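Local coordinates for tudor domain-containing protein 1 (PDB 4B9W), which binds arginine-methylated Piwi proteins through its Tudor domains and acts in the piRNA pathway that represses transposable elements during spermatogenesis, at residues A[31-36]-A[97-102]; A[82-87]-A[115-120]; A[134-139]-A[190-195]. All blocks are in the same frame, centred on the assembly; numbering follows the deposited sequence.

Contact 1: A[31-36]-A[97-102]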
loop_
_atom_site.group_PDB
_atom_site.type_symbol
_atom_site.label_atom_id
_atom_site.label_comp_id
_atom_site.label_asym_id
_atom_site.label_seq_id
_atom_site.Cartn_x
_atom_site.Cartn_y
_atom_site.Cartn_z
ATOM N N GLU A 31 6.817 7.782 -6.385
ATOM C CA GLU A 31 5.986 7.982 -5.226
ATOM C C GLU A 31 6.656 8.887 -4.193
ATOM O O GLU A 31 7.391 8.427 -3.308
ATOM C CB GLU A 31 5.685 6.624 -4.618
ATOM C CG GLU A 31 4.751 6.654 -3.431
ATOM C CD GLU A 31 4.588 5.272 -2.808
ATOM O OE1 GLU A 31 5.463 4.379 -2.997
ATOM O OE2 GLU A 31 3.596 5.083 -2.106
ATOM N N PHE A 32 6.364 10.168 -4.280
ATOM C CA PHE A 32 6.829 11.091 -3.286
ATOM C C PHE A 32 5.777 12.146 -3.073
ATOM O O PHE A 32 4.889 12.323 -3.901
ATOM C CB PHE A 32 8.180 11.713 -3.674
ATOM C CG PHE A 32 8.152 12.512 -4.948
ATOM C CD1 PHE A 32 8.183 11.887 -6.175
ATOM C CD2 PHE A 32 8.095 13.918 -4.910
ATOM C CE1 PHE A 32 8.155 12.625 -7.353
ATOM C CE2 PHE A 32 8.068 14.656 -6.077
ATOM C CZ PHE A 32 8.112 14.008 -7.301
ATOM N N TYR A 33 5.873 12.831 -1.945
ATOM C CA TYR A 33 4.852 13.759 -1.536
ATOM C C TYR A 33 5.431 15.153 -1.425
ATOM O O TYR A 33 6.544 15.326 -0.934
ATOM C CB TYR A 33 4.253 13.287 -0.208
ATOM C CG TYR A 33 3.408 12.064 -0.399
ATOM C CD1 TYR A 33 3.986 10.806 -0.510
ATOM C CD2 TYR A 33 2.039 12.166 -0.531
ATOM C CE1 TYR A 33 3.212 9.682 -0.723
ATOM C CE2 TYR A 33 1.257 11.040 -0.736
ATOM C CZ TYR A 33 1.845 9.815 -0.832
ATOM O OH TYR A 33 1.074 8.711 -1.035
ATOM N N CYS A 34 4.670 16.140 -1.898
ATOM C CA CYS A 34 5.127 17.525 -1.891
ATOM C C CYS A 34 4.118 18.433 -1.228
ATOM O O CYS A 34 2.911 18.218 -1.334
ATOM C CB CYS A 34 5.347 18.038 -3.319
ATOM S SG CYS A 34 6.730 17.302 -4.230
ATOM N N HIS A 35 4.632 19.447 -0.541
ATOM C CA HIS A 35 3.875 20.642 -0.274
ATOM C C HIS A 35 4.047 21.578 -1.443
ATOM O O HIS A 35 5.178 21.910 -1.821
ATOM C CB HIS A 35 4.361 21.315 0.984
ATOM C CG HIS A 35 4.100 20.528 2.232
ATOM N ND1 HIS A 35 4.950 20.536 3.286
ATOM C CD2 HIS A 35 3.053 19.696 2.572
ATOM C CE1 HIS A 35 4.462 19.754 4.258
ATOM N NE2 HIS A 35 3.297 19.228 3.819
ATOM N N PHE A 36 2.922 21.987 -2.035
ATOM C CA PHE A 36 2.896 22.979 -3.102
ATOM C C PHE A 36 2.741 24.386 -2.496
ATOM O O PHE A 36 1.789 24.662 -1.740
ATOM C CB PHE A 36 1.808 22.625 -4.117
ATOM C CG PHE A 36 2.155 21.419 -4.959
ATOM C CD1 PHE A 36 2.152 20.149 -4.419
ATOM C CD2 PHE A 36 2.524 21.566 -6.284
ATOM C CE1 PHE A 36 2.464 19.044 -5.192
ATOM C CE2 PHE A 36 2.849 20.470 -7.073
ATOM C CZ PHE A 36 2.825 19.208 -6.527
ATOM N N LYS A 97 -3.812 1.781 11.253
ATOM C CA LYS A 97 -2.859 2.558 10.446
ATOM C C LYS A 97 -3.530 3.755 9.852
ATOM O O LYS A 97 -4.617 3.662 9.277
ATOM C CB LYS A 97 -2.227 1.748 9.325
ATOM C CG LYS A 97 -1.325 0.672 9.860
ATOM C CD LYS A 97 -0.392 0.155 8.814
ATOM C CE LYS A 97 0.481 -0.908 9.430
ATOM N NZ LYS A 97 1.184 -1.659 8.367
ATOM N N VAL A 98 -2.850 4.882 9.968
ATOM C CA VAL A 98 -3.383 6.141 9.520
ATOM C C VAL A 98 -2.457 6.776 8.493
ATOM O O VAL A 98 -1.236 6.684 8.627
ATOM C CB VAL A 98 -3.597 7.098 10.702
ATOM C CG1 VAL A 98 -4.705 6.555 11.582
ATOM C CG2 VAL A 98 -2.290 7.305 11.481
ATOM N N HIS A 99 -3.070 7.373 7.472
ATOM C CA HIS A 99 -2.407 8.187 6.471
ATOM C C HIS A 99 -2.435 9.624 6.876
ATOM O O HIS A 99 -3.496 10.247 6.923
ATOM C CB HIS A 99 -3.112 8.047 5.126
ATOM C CG HIS A 99 -2.430 8.801 4.025
ATOM N ND1 HIS A 99 -1.471 8.240 3.251
ATOM C CD2 HIS A 99 -2.537 10.123 3.633
ATOM C CE1 HIS A 99 -1.019 9.173 2.377
ATOM N NE2 HIS A 99 -1.681 10.325 2.625
ATOM N N PHE A 100 -1.273 10.183 7.197
ATOM C CA PHE A 100 -1.197 11.608 7.529
ATOM C C PHE A 100 -1.347 12.462 6.260
ATOM O O PHE A 100 -0.430 12.547 5.455
ATOM C CB PHE A 100 0.117 11.893 8.296
ATOM C CG PHE A 100 0.096 11.370 9.701
ATOM C CD1 PHE A 100 -0.611 12.046 10.679
ATOM C CD2 PHE A 100 0.755 10.197 10.048
ATOM C CE1 PHE A 100 -0.671 11.567 11.983
ATOM C CE2 PHE A 100 0.704 9.710 11.341
ATOM C CZ PHE A 100 -0.007 10.400 12.314
ATOM N N VAL A 101 -2.526 13.076 6.091
ATOM C CA VAL A 101 -2.974 13.633 4.802
ATOM C C VAL A 101 -2.245 14.896 4.336
ATOM O O VAL A 101 -2.236 15.214 3.143
ATOM C CB VAL A 101 -4.492 13.931 4.798
ATOM C CG1 VAL A 101 -5.302 12.652 4.945
ATOM C CG2 VAL A 101 -4.873 14.918 5.886
ATOM N N ASP A 102 -1.636 15.612 5.268
ATOM C CA ASP A 102 -0.862 16.797 4.906
ATOM C C ASP A 102 0.635 16.533 4.693
ATOM O O ASP A 102 1.375 17.484 4.441
ATOM C CB ASP A 102 -1.050 17.867 5.974
ATOM C CG ASP A 102 -2.477 18.371 6.041
ATOM O OD1 ASP A 102 -3.016 18.823 5.001
ATOM O OD2 ASP A 102 -3.029 18.361 7.152
#
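His99 and Asp102 meet Tyr33 and His35 where the two halves of an extended Tudor domain come together: strand 96-100 belongs to the Tudor barrel, strand 31-36 to the staphylococcal-nuclease-like, OB-fold half. His99 comes first along the barrel strand. Its CG stands anti to the backbone N (chi1 -177°), which carries the imidazole out to the Tyr33 phenol; CE1 lies 4.0 Å from Tyr33 OH, and that oxygen sits at the imidazole edge, near the ring plane. Phe100 turns to the bound peptide and packs on its modified side chain, while Glu31 of segment 31-36 forms a salt bridge with a basic side chain of that peptide. Beyond the strand, Val101 leads into Asp102, whose backbone carbonyl provides a polar link between the halves. Its carboxylate is engaged elsewhere, by a salt bridge to Arg84 and a hydrogen bond from the Gln127 backbone N. An alanine in place of His35 would remove the donor, and is likely to leave the Asp102 carbonyl without its mate and a gap beside the Tyr103 ring. The imidazole, buried against Val22 and Cys24, meets the oxygen with NE2: His35 NE2 to Asp102 O is 2.7 Å, the oxygen in the ring plane and the carbonyl aimed almost at the nitrogen (C=O...N 170°), though the N-H is bent from the line (152°).

Contact 2: A[82-87]-A[115-120]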
loop_
_atom_site.group_PDB
_atom_site.type_symbol
_atom_site.label_atom_id
_atom_site.label_comp_id
_atom_site.label_asym_id
_atom_site.label_seq_id
_atom_site.Cartn_x
_atom_site.Cartn_y
_atom_site.Cartn_z
ATOM N N TRP A 82 -0.263 16.303 17.142
ATOM C CA TRP A 82 -1.418 15.778 16.412
ATOM C C TRP A 82 -1.514 16.322 14.990
ATOM O O TRP A 82 -1.199 17.480 14.721
ATOM C CB TRP A 82 -2.669 16.053 17.206
ATOM C CG TRP A 82 -2.664 15.313 18.523
ATOM C CD1 TRP A 82 -1.921 15.604 19.675
ATOM C CD2 TRP A 82 -3.425 14.102 18.864
ATOM N NE1 TRP A 82 -2.165 14.692 20.663
ATOM C CE2 TRP A 82 -3.057 13.763 20.250
ATOM C CE3 TRP A 82 -4.312 13.282 18.179
ATOM C CZ2 TRP A 82 -3.601 12.672 20.907
ATOM C CZ3 TRP A 82 -4.858 12.182 18.855
ATOM C CH2 TRP A 82 -4.520 11.895 20.188
ATOM N N TYR A 83 -1.915 15.482 14.043
ATOM C CA TYR A 83 -2.138 15.963 12.689
ATOM C C TYR A 83 -3.397 15.343 12.100
ATOM O O TYR A 83 -3.957 14.402 12.652
ATOM C CB TYR A 83 -0.937 15.625 11.806
ATOM C CG TYR A 83 0.346 16.286 12.255
ATOM C CD1 TYR A 83 0.645 17.576 11.866
ATOM C CD2 TYR A 83 1.249 15.612 13.087
ATOM C CE1 TYR A 83 1.804 18.201 12.277
ATOM C CE2 TYR A 83 2.428 16.223 13.501
ATOM C CZ TYR A 83 2.700 17.516 13.083
ATOM O OH TYR A 83 3.853 18.152 13.479
ATOM N N ARG A 84 -3.812 15.877 10.957
ATOM C CA ARG A 84 -4.939 15.345 10.211
ATOM C C ARG A 84 -4.560 14.012 9.590
ATOM O O ARG A 84 -3.417 13.813 9.177
ATOM C CB ARG A 84 -5.375 16.322 9.134
ATOM C CG ARG A 84 -5.815 17.677 9.691
ATOM C CD ARG A 84 -6.595 18.466 8.678
ATOM N NE ARG A 84 -5.773 18.942 7.560
ATOM C CZ ARG A 84 -6.254 19.626 6.529
ATOM N NH1 ARG A 84 -7.548 19.910 6.460
ATOM N NH2 ARG A 84 -5.446 20.013 5.543
ATOM N N ALA A 85 -5.521 13.098 9.552
ATOM C CA ALA A 85 -5.272 11.766 9.047
ATOM C C ALA A 85 -6.563 11.114 8.528
ATOM O O ALA A 85 -7.669 11.562 8.835
ATOM C CB ALA A 85 -4.652 10.930 10.147
ATOM N N LEU A 86 -6.383 10.083 7.689
ATOM C CA LEU A 86 -7.423 9.177 7.257
ATOM C C LEU A 86 -7.070 7.763 7.719
ATOM O O LEU A 86 -5.907 7.325 7.625
ATOM C CB LEU A 86 -7.564 9.179 5.719
ATOM C CG LEU A 86 -8.219 10.355 5.003
ATOM C CD1 LEU A 86 -7.939 10.264 3.493
ATOM C CD2 LEU A 86 -9.725 10.436 5.277
ATOM N N VAL A 87 -8.080 7.039 8.200
ATOM C CA VAL A 87 -7.915 5.636 8.547
ATOM C C VAL A 87 -7.615 4.824 7.271
ATOM O O VAL A 87 -8.409 4.799 6.319
ATOM C CB VAL A 87 -9.162 5.108 9.286
ATOM C CG1 VAL A 87 -9.077 3.605 9.530
ATOM C CG2 VAL A 87 -9.343 5.861 10.599
ATOM N N GLN A 115 -8.308 10.793 17.616
ATOM C CA GLN A 115 -9.421 11.602 18.071
ATOM C C GLN A 115 -10.283 11.952 16.859
ATOM O O GLN A 115 -9.770 12.141 15.738
ATOM C CB GLN A 115 -8.915 12.873 18.789
ATOM C CG GLN A 115 -8.168 12.561 20.085
ATOM C CD GLN A 115 -7.902 13.800 20.929
ATOM O OE1 GLN A 115 -8.773 14.660 21.070
ATOM N NE2 GLN A 115 -6.681 13.900 21.488
ATOM N N ALA A 116 -11.592 12.026 17.070
ATOM C CA ALA A 116 -12.503 12.515 16.023
ATOM C C ALA A 116 -12.046 13.904 15.531
ATOM O O ALA A 116 -11.523 14.691 16.314
ATOM C CB ALA A 116 -13.940 12.567 16.535
ATOM N N ILE A 117 -12.194 14.172 14.232
ATOM C CA ILE A 117 -11.908 15.502 13.685
ATOM C C ILE A 117 -13.232 16.268 13.514
ATOM O O ILE A 117 -14.301 15.654 13.400
ATOM C CB ILE A 117 -11.119 15.428 12.359
ATOM C CG1 ILE A 117 -10.499 16.802 12.052
ATOM C CG2 ILE A 117 -11.996 14.920 11.213
ATOM C CD1 ILE A 117 -9.355 16.770 11.058
ATOM N N LEU A 118 -13.166 17.593 13.555
ATOM C CA LEU A 118 -14.352 18.409 13.377
ATOM C C LEU A 118 -14.307 19.110 12.019
ATOM O O LEU A 118 -13.227 19.397 11.507
ATOM C CB LEU A 118 -14.472 19.415 14.522
ATOM C CG LEU A 118 -14.621 18.794 15.912
ATOM C CD1 LEU A 118 -14.745 19.898 16.940
ATOM C CD2 LEU A 118 -15.841 17.882 15.988
ATOM N N PRO A 119 -15.485 19.358 11.411
ATOM C CA PRO A 119 -15.578 19.953 10.077
ATOM C C PRO A 119 -14.784 21.242 9.851
ATOM O O PRO A 119 -14.380 21.531 8.719
ATOM C CB PRO A 119 -17.074 20.241 9.943
ATOM C CG PRO A 119 -17.726 19.181 10.756
ATOM C CD PRO A 119 -16.808 18.935 11.913
ATOM N N GLN A 120 -14.559 22.029 10.892
ATOM C CA GLN A 120 -13.865 23.297 10.689
ATOM C C GLN A 120 -12.384 23.091 10.468
ATOM O O GLN A 120 -11.710 23.983 9.972
ATOM C CB GLN A 120 -14.069 24.257 11.850
ATOM C CG GLN A 120 -13.703 23.699 13.209
ATOM C CD GLN A 120 -14.934 23.290 13.988
ATOM O OE1 GLN A 120 -15.812 22.563 13.475
ATOM N NE2 GLN A 120 -15.018 23.761 15.230
#
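Trp82 presents one face of its indole to the side-chain amide of Gln115 on the face of the Tudor barrel, the SH3-like core of this extended Tudor domain, that helix 41-57 covers. Strands 81-90 and 114-116 are not paired with each other; strand 71-76 lies between them in the curved antiparallel sheet, and the contact spans it through side chains alone. Over the six-membered ring of Trp82 the amide stands nearly upright, its plane 76° from that of the indole. Gln115 NE2 comes within 3.2 Å of Trp82 CH2, displaced toward the rim, and the aliphatic part follows, Gln115 CG resting 3.6 Å from Trp82 CZ3. The amide is fixed from beyond the two segments: NE2 donates to the backbone O of Cys56 at the end of helix 41-57, and OE1 accepts from Asn62 ND2. Phe75 meets the same indole edge-to-face. Tyr83 points its CB away from Gln115 and Ile117 and packs on the modified side chain of the bound peptide, as expected of an aromatic-cage residue, with its hydroxyl hydrogen-bonded to Asp79 OD2. Arg84 returns to the contact with its methylenes. The bend at its third torsion (chi3 -70°) lets the aliphatic part lie against Ile117 while the guanidinium goes on to Asp102 and, through NH1, to the carbonyls of Phe121 and Leu124. Leu48 and Leu52 of helix 41-57 touch the same arginine. Ile117, which also packs on Pro71 and Cys73 of the intervening strand, holds CG1 anti to its own N (chi1 -164°); with the chain extended beyond it, this lays CD1 across the arginine methylenes, 3.9 Å from Arg84 CG and 4.0 Å from Arg84 CD.

Contact 3: A[134-139]-A[190-195]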
loop_
_atom_site.group_PDB
_atom_site.type_symbol
_atom_site.label_atom_id
_atom_site.label_comp_id
_atom_site.label_asym_id
_atom_site.label_seq_id
_atom_site.Cartn_x
_atom_site.Cartn_y
_atom_site.Cartn_z
ATOM N N VAL A 134 7.705 12.424 -14.202
ATOM C CA VAL A 134 7.257 11.913 -15.492
ATOM C C VAL A 134 8.456 11.487 -16.341
ATOM O O VAL A 134 9.599 11.883 -16.083
ATOM C CB VAL A 134 6.383 12.917 -16.253
ATOM C CG1 VAL A 134 5.095 13.167 -15.477
ATOM C CG2 VAL A 134 7.156 14.199 -16.536
ATOM N N ASP A 135 8.163 10.662 -17.332
ATOM C CA ASP A 135 9.093 10.308 -18.415
ATOM C C ASP A 135 10.267 9.409 -17.968
ATOM O O ASP A 135 11.283 9.320 -18.672
ATOM C CB ASP A 135 9.632 11.557 -19.154
ATOM C CG ASP A 135 8.523 12.423 -19.799
ATOM O OD1 ASP A 135 7.370 11.962 -19.956
ATOM O OD2 ASP A 135 8.836 13.579 -20.145
ATOM N N ILE A 136 10.096 8.710 -16.844
ATOM C CA ILE A 136 11.052 7.679 -16.393
ATOM C C ILE A 136 10.378 6.408 -15.852
ATOM O O ILE A 136 9.203 6.399 -15.532
ATOM C CB ILE A 136 11.999 8.223 -15.309
ATOM C CG1 ILE A 136 11.192 8.702 -14.084
ATOM C CG2 ILE A 136 12.876 9.341 -15.868
ATOM C CD1 ILE A 136 11.988 8.731 -12.807
ATOM N N GLN A 137 11.155 5.338 -15.764
ATOM C CA GLN A 137 10.692 4.037 -15.276
ATOM C C GLN A 137 11.904 3.277 -14.694
ATOM O O GLN A 137 13.043 3.558 -15.072
ATOM C CB GLN A 137 10.062 3.237 -16.435
ATOM C CG GLN A 137 11.035 2.911 -17.581
ATOM C CD GLN A 137 10.364 2.181 -18.731
ATOM O OE1 GLN A 137 9.522 1.313 -18.513
ATOM N NE2 GLN A 137 10.721 2.540 -19.966
ATOM N N PRO A 138 11.672 2.330 -13.768
ATOM C CA PRO A 138 12.799 1.545 -13.227
ATOM C C PRO A 138 13.462 0.674 -14.296
ATOM O O PRO A 138 12.786 0.233 -15.210
ATOM C CB PRO A 138 12.145 0.659 -12.156
ATOM C CG PRO A 138 10.666 0.749 -12.376
ATOM C CD PRO A 138 10.392 2.026 -13.097
ATOM N N PRO A 139 14.785 0.463 -14.211
ATOM C CA PRO A 139 15.456 -0.395 -15.210
ATOM C C PRO A 139 14.862 -1.796 -15.283
ATOM O O PRO A 139 14.634 -2.306 -16.372
ATOM C CB PRO A 139 16.904 -0.446 -14.722
ATOM C CG PRO A 139 17.085 0.811 -13.942
ATOM C CD PRO A 139 15.751 1.126 -13.317
ATOM N N VAL A 190 19.177 13.990 -14.341
ATOM C CA VAL A 190 20.174 13.459 -13.426
ATOM C C VAL A 190 20.054 11.958 -13.336
ATOM O O VAL A 190 21.041 11.247 -13.553
ATOM C CB VAL A 190 20.021 14.053 -12.014
ATOM C CG1 VAL A 190 21.057 13.476 -11.071
ATOM C CG2 VAL A 190 20.092 15.588 -12.067
ATOM N N LEU A 191 18.847 11.473 -13.027
ATOM C CA LEU A 191 18.608 10.030 -12.856
ATOM C C LEU A 191 18.810 9.212 -14.143
ATOM O O LEU A 191 19.252 8.058 -14.088
ATOM C CB LEU A 191 17.197 9.783 -12.308
ATOM C CG LEU A 191 16.838 10.387 -10.936
ATOM C CD1 LEU A 191 15.483 9.860 -10.459
ATOM C CD2 LEU A 191 17.906 10.127 -9.888
ATOM N N ILE A 192 18.468 9.793 -15.295
ATOM C CA ILE A 192 18.656 9.099 -16.572
ATOM C C ILE A 192 20.142 9.048 -16.908
ATOM O O ILE A 192 20.682 7.988 -17.175
ATOM C CB ILE A 192 17.880 9.767 -17.725
ATOM C CG1 ILE A 192 16.373 9.752 -17.431
ATOM C CG2 ILE A 192 18.190 9.052 -19.047
ATOM C CD1 ILE A 192 15.568 10.736 -18.231
ATOM N N ARG A 193 20.787 10.214 -16.872
ATOM C CA ARG A 193 22.212 10.341 -17.169
ATOM C C ARG A 193 23.036 9.357 -16.342
ATOM O O ARG A 193 23.962 8.734 -16.853
ATOM C CB ARG A 193 22.701 11.773 -16.889
ATOM C CG ARG A 193 23.776 12.237 -17.841
ATOM C CD ARG A 193 24.745 13.239 -17.216
ATOM N NE ARG A 193 26.079 13.154 -17.836
ATOM C CZ ARG A 193 27.122 13.931 -17.532
ATOM N NH1 ARG A 193 27.025 14.887 -16.611
ATOM N NH2 ARG A 193 28.280 13.757 -18.162
ATOM N N GLU A 194 22.688 9.226 -15.063
ATOM C CA GLU A 194 23.443 8.389 -14.132
ATOM C C GLU A 194 23.096 6.903 -14.247
ATOM O O GLU A 194 23.610 6.097 -13.478
ATOM C CB GLU A 194 23.176 8.826 -12.700
ATOM C CG GLU A 194 23.413 10.305 -12.434
ATOM C CD GLU A 194 24.587 10.576 -11.541
ATOM O OE1 GLU A 194 25.572 9.813 -11.625
ATOM O OE2 GLU A 194 24.518 11.551 -10.773
ATOM N N GLN A 195 22.215 6.547 -15.179
ATOM C CA GLN A 195 21.865 5.146 -15.461
ATOM C C GLN A 195 21.011 4.505 -14.358
ATOM O O GLN A 195 20.846 3.292 -14.336
ATOM C CB GLN A 195 23.122 4.287 -15.692
ATOM C CG GLN A 195 24.253 4.938 -16.474
ATOM C CD GLN A 195 24.078 4.790 -17.962
ATOM O OE1 GLN A 195 23.809 5.766 -18.656
ATOM N NE2 GLN A 195 24.213 3.560 -18.462
#
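Ile136 meets helix 187-193 with both of its branches, each taking a different partner. Its first torsion (chi1 60°) places CG1 between the backbone N and the carbonyl carbon and leaves CG2 beside the N, so the two arms diverge from CB. The short arm goes to Ile192: Ile136 CG2 lies 3.8 Å from Ile192 CD1 and 3.9 Å from Ile192 CG1, van der Waals contact of a methyl with the end of the longer branch, in which the two isoleucines run obliquely across one another. The long arm, extended at its second torsion, brings Ile136 CD1 to 4.4 Å from Leu191 CD1, a looser touch. On the helix, CG1 of Ile192 takes the position anti to the carbonyl carbon (chi1 -61°), and the extended chain beyond it swings CD1 over to the strand, although the CB of this residue does not face Ile136 directly. The contact lies in the staphylococcal-nuclease-like half of the extended Tudor domain, where the short strand 136-137 pairs antiparallel with strand 198-199 and the last helix packs against it. Gln137 adds a side-chain bond to this pairing, from NE2 to the backbone O of Arg199. Trp143 and Val197 also pack on Ile136, and Val197 on Leu191, so the apolar patch continues past the two segments. Leu191 also touches Arg150 of helix 145-155. After Arg193 the helix ends in a Schellman motif. Gln195 takes a positive phi of 72° and turns the chain back toward Val197 and strand 198-199, its backbone N bonded to Ile192 O at 2.9 Å.

In the fold
Contacts 1 and 2 interlock: their segments alternate along the chain, their centres are 14 Å apart, and neighbouring strands 96-100 and 81-90 join them. Asp102 OD1 and Arg84 NH2 form the salt bridge between them at 2.8 Å, and a probable backbone hydrogen bond of 2.8 Å links His99 N to Leu86 O. Glu31 and Phe100 from contact 1 and Tyr83 from contact 2 all touch the methylarginine peptide, which thus lies by both halves of the extended Tudor domain. Contact 3 sits in the nuclease-like half, its centre about 23 Å from that of contact 1 and 38 Å from that of contact 2, with nearest atoms about 7 and 23 Å away.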